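Local coordinates for WbbM protein (Klebsiella pneumoniae, PDB 6U4B) that probably acts as a trimeric, bifunctional glycosyltransferase that polymerises O-antigen, with a bound magnesium ion in one of its two sugar-transferring domains, at residues 225-234 against 254-265. Residues are numbered along the deposited sequence; the frame is centred on the assembly and turned at random.
Sequences DYSEWLFSIL and IGHIAERLFNIY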
# COMPACT_ATOMS: atom_id res chain seq x y z
N ASP A 225 25.03 6.93 49.07
CA ASP A 225 24.35 6.33 50.21
C ASP A 225 22.91 6.80 50.30
O ASP A 225 21.99 6.00 50.52
CB ASP A 225 25.11 6.67 51.50
CG ASP A 225 24.48 6.02 52.72
OD1 ASP A 225 24.70 4.81 52.93
OD2 ASP A 225 23.76 6.72 53.47
N TYR A 226 22.68 8.11 50.14
CA TYR A 226 21.32 8.63 50.17
C TYR A 226 20.48 8.07 49.02
O TYR A 226 19.29 7.80 49.18
CB TYR A 226 21.35 10.16 50.13
CG TYR A 226 19.99 10.80 49.98
CD1 TYR A 226 19.72 11.66 48.93
CD2 TYR A 226 18.97 10.54 50.89
CE1 TYR A 226 18.47 12.25 48.78
CE2 TYR A 226 17.73 11.13 50.76
CZ TYR A 226 17.48 11.98 49.70
OH TYR A 226 16.24 12.56 49.56
N SER A 227 21.10 7.88 47.85
CA SER A 227 20.37 7.35 46.70
C SER A 227 19.91 5.92 46.96
O SER A 227 18.74 5.58 46.76
CB SER A 227 21.25 7.41 45.45
OG SER A 227 21.62 8.74 45.15
N GLU A 228 20.83 5.05 47.41
CA GLU A 228 20.46 3.68 47.73
C GLU A 228 19.39 3.63 48.81
O GLU A 228 18.46 2.81 48.74
CB GLU A 228 21.69 2.88 48.16
CG GLU A 228 22.71 2.65 47.06
CD GLU A 228 24.01 2.08 47.59
OE1 GLU A 228 24.22 2.11 48.82
OE2 GLU A 228 24.83 1.59 46.77
N TRP A 229 19.49 4.52 49.79
CA TRP A 229 18.52 4.55 50.88
C TRP A 229 17.17 5.07 50.40
O TRP A 229 16.13 4.45 50.66
CB TRP A 229 19.06 5.42 52.02
CG TRP A 229 18.14 5.61 53.19
CD1 TRP A 229 18.03 4.80 54.28
CD2 TRP A 229 17.22 6.69 53.39
NE1 TRP A 229 17.09 5.31 55.15
CE2 TRP A 229 16.58 6.47 54.62
CE3 TRP A 229 16.88 7.83 52.64
CZ2 TRP A 229 15.61 7.33 55.13
CZ3 TRP A 229 15.92 8.68 53.15
CH2 TRP A 229 15.29 8.43 54.38
N LEU A 230 17.16 6.20 49.68
CA LEU A 230 15.90 6.81 49.28
C LEU A 230 15.11 5.91 48.34
O LEU A 230 13.91 5.69 48.54
CB LEU A 230 16.17 8.16 48.61
CG LEU A 230 14.94 8.85 48.00
CD1 LEU A 230 13.98 9.32 49.08
CD2 LEU A 230 15.35 10.02 47.10
N PHE A 231 15.77 5.37 47.31
CA PHE A 231 15.03 4.62 46.30
C PHE A 231 14.68 3.21 46.75
O PHE A 231 13.75 2.62 46.20
CB PHE A 231 15.82 4.60 44.99
CG PHE A 231 15.76 5.90 44.25
CD1 PHE A 231 14.63 6.24 43.52
CD2 PHE A 231 16.81 6.80 44.30
CE1 PHE A 231 14.56 7.44 42.85
CE2 PHE A 231 16.75 8.01 43.63
CZ PHE A 231 15.62 8.33 42.90
N SER A 232 15.39 2.65 47.74
CA SER A 232 14.93 1.40 48.34
C SER A 232 13.59 1.61 49.04
O SER A 232 12.72 0.73 49.00
CB SER A 232 15.97 0.87 49.33
OG SER A 232 16.02 1.67 50.50
N ILE A 233 13.41 2.76 49.68
CA ILE A 233 12.14 3.08 50.31
C ILE A 233 11.07 3.35 49.26
O ILE A 233 9.93 2.88 49.38
CB ILE A 233 12.31 4.28 51.26
CG1 ILE A 233 13.20 3.90 52.45
CG2 ILE A 233 10.95 4.79 51.74
CD1 ILE A 233 13.84 5.08 53.14
N LEU A 234 11.42 4.11 48.22
CA LEU A 234 10.43 4.44 47.20
C LEU A 234 9.99 3.20 46.42
O LEU A 234 8.82 3.10 46.03
CB LEU A 234 10.99 5.51 46.26
CG LEU A 234 11.35 6.85 46.92
CD1 LEU A 234 11.80 7.88 45.89
CD2 LEU A 234 10.20 7.38 47.76
N ILE A 254 4.97 10.94 45.16
CA ILE A 254 6.30 10.38 45.38
C ILE A 254 7.32 11.49 45.62
O ILE A 254 8.11 11.44 46.57
CB ILE A 254 6.71 9.49 44.19
CG1 ILE A 254 5.62 8.45 43.90
CG2 ILE A 254 8.04 8.80 44.46
CD1 ILE A 254 5.49 7.39 44.97
N GLY A 255 7.31 12.50 44.75
CA GLY A 255 8.24 13.61 44.92
C GLY A 255 8.01 14.37 46.21
O GLY A 255 8.96 14.77 46.88
N HIS A 256 6.74 14.58 46.57
CA HIS A 256 6.42 15.27 47.81
C HIS A 256 6.91 14.48 49.02
O HIS A 256 7.45 15.06 49.97
CB HIS A 256 4.91 15.51 47.91
CG HIS A 256 4.38 16.42 46.85
ND1 HIS A 256 5.09 17.50 46.37
CD2 HIS A 256 3.21 16.42 46.18
CE1 HIS A 256 4.38 18.13 45.45
NE2 HIS A 256 3.23 17.49 45.31
N ILE A 257 6.76 13.16 48.99
CA ILE A 257 7.19 12.33 50.12
C ILE A 257 8.71 12.35 50.24
O ILE A 257 9.26 12.39 51.34
CB ILE A 257 6.63 10.90 49.97
CG1 ILE A 257 5.13 10.89 50.28
CG2 ILE A 257 7.38 9.93 50.87
CD1 ILE A 257 4.48 9.53 50.14
N ALA A 258 9.41 12.33 49.10
CA ALA A 258 10.87 12.36 49.11
C ALA A 258 11.42 13.63 49.75
O ALA A 258 12.55 13.61 50.24
CB ALA A 258 11.40 12.22 47.68
N GLU A 259 10.66 14.73 49.73
CA GLU A 259 11.11 15.94 50.41
C GLU A 259 11.20 15.71 51.92
O GLU A 259 12.09 16.26 52.58
CB GLU A 259 10.18 17.10 50.10
CG GLU A 259 10.21 17.59 48.67
CD GLU A 259 9.32 18.80 48.47
OE1 GLU A 259 8.67 18.89 47.40
OE2 GLU A 259 9.25 19.65 49.38
N ARG A 260 10.28 14.92 52.47
CA ARG A 260 10.32 14.61 53.89
C ARG A 260 11.40 13.59 54.21
O ARG A 260 12.10 13.72 55.22
CB ARG A 260 8.95 14.09 54.36
CG ARG A 260 7.89 15.17 54.57
CD ARG A 260 7.30 15.67 53.26
NE ARG A 260 6.32 16.72 53.48
CZ ARG A 260 5.72 17.39 52.50
NH1 ARG A 260 6.00 17.11 51.23
NH2 ARG A 260 4.85 18.34 52.79
N LEU A 261 11.55 12.57 53.35
CA LEU A 261 12.59 11.57 53.57
C LEU A 261 13.97 12.20 53.52
O LEU A 261 14.88 11.78 54.25
CB LEU A 261 12.46 10.46 52.53
CG LEU A 261 11.17 9.63 52.58
CD1 LEU A 261 11.11 8.66 51.41
CD2 LEU A 261 11.07 8.89 53.90
N PHE A 262 14.15 13.20 52.66
CA PHE A 262 15.41 13.95 52.60
C PHE A 262 15.78 14.50 53.97
O PHE A 262 16.93 14.39 54.41
CB PHE A 262 15.27 15.07 51.56
CG PHE A 262 16.55 15.81 51.28
CD1 PHE A 262 17.70 15.13 50.90
CD2 PHE A 262 16.59 17.19 51.36
CE1 PHE A 262 18.87 15.82 50.63
CE2 PHE A 262 17.76 17.88 51.09
CZ PHE A 262 18.90 17.20 50.73
N ASN A 263 14.81 15.08 54.67
CA ASN A 263 15.06 15.62 56.01
C ASN A 263 15.34 14.51 57.01
O ASN A 263 16.24 14.64 57.85
CB ASN A 263 13.87 16.46 56.46
CG ASN A 263 13.78 17.79 55.74
OD1 ASN A 263 14.31 18.80 56.21
ND2 ASN A 263 13.11 17.79 54.59
N ILE A 264 14.56 13.43 56.97
CA ILE A 264 14.78 12.31 57.88
C ILE A 264 16.19 11.76 57.71
O ILE A 264 16.86 11.43 58.70
CB ILE A 264 13.71 11.22 57.65
CG1 ILE A 264 12.32 11.75 58.03
CG2 ILE A 264 14.05 9.96 58.43
CD1 ILE A 264 11.19 10.82 57.66
N TYR A 265 16.66 11.67 56.47
CA TYR A 265 18.00 11.15 56.21
C TYR A 265 19.08 12.08 56.76
O TYR A 265 20.05 11.62 57.37
CB TYR A 265 18.19 10.93 54.71
CG TYR A 265 19.58 10.47 54.33
CD1 TYR A 265 19.95 9.14 54.40
CD2 TYR A 265 20.54 11.39 53.90
CE1 TYR A 265 21.22 8.72 54.05
CE2 TYR A 265 21.81 10.98 53.55
CZ TYR A 265 22.15 9.65 53.63
OH TYR A 265 23.42 9.25 53.28
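An aromatic cluster of Tyr-226, Trp-229, Phe-262 and Tyr-265 fills one end of a buried helix-helix interface. The Tyr-265 side chain points across to the facing helix with CG anti to its own nitrogen (chi1 176°), which carries its hydroxyl to the start of 225-234. There OH donates a hydrogen bond of 2.6 Å to Asp-225 OD2, which accepts in the ring plane through its anti lone pair. Tyr-226 puts CB and CD2 over one face of this ring, CB in a CH-pi contact 3.9 Å from the Tyr-265 centroid and CD2 3.5 Å from Tyr-265 CG, the two rings set obliquely at 44°. Farther out, the Tyr-226 hydroxyl abuts Phe-262, OH to CD1 3.2 Å. Trp-229 and Tyr-265 run past each other in opposite directions; Tyr-265 CB sits over the indole's six-membered ring in a CH-pi contact, while the indole edge meets the carbonyl of Leu-261, CH2 to O 3.4 Å. Ile-233 CD1 covers the opposite indole face; the ring of Tyr-197 also stacks with Trp-229. Segments 225-234 and 254-265, on helices 220-240 and 253-272, lie within the DUF4422 region, their axes crossing at 134° and 10.9 Å apart. Next to the cluster Leu-261 is a knob in a hole formed by Trp-229, Leu-230, Ile-233 and Leu-234, its CD1 3.8 Å from Leu-230 CD1. Helix 180-193 adds Val-190 against Leu-261 and Ile-233. At the far end Leu-234 CD1 meets Ile-254 CG2 at 4.1 Å, and Ile-254 also packs on Phe-543 of a neighbouring subunit.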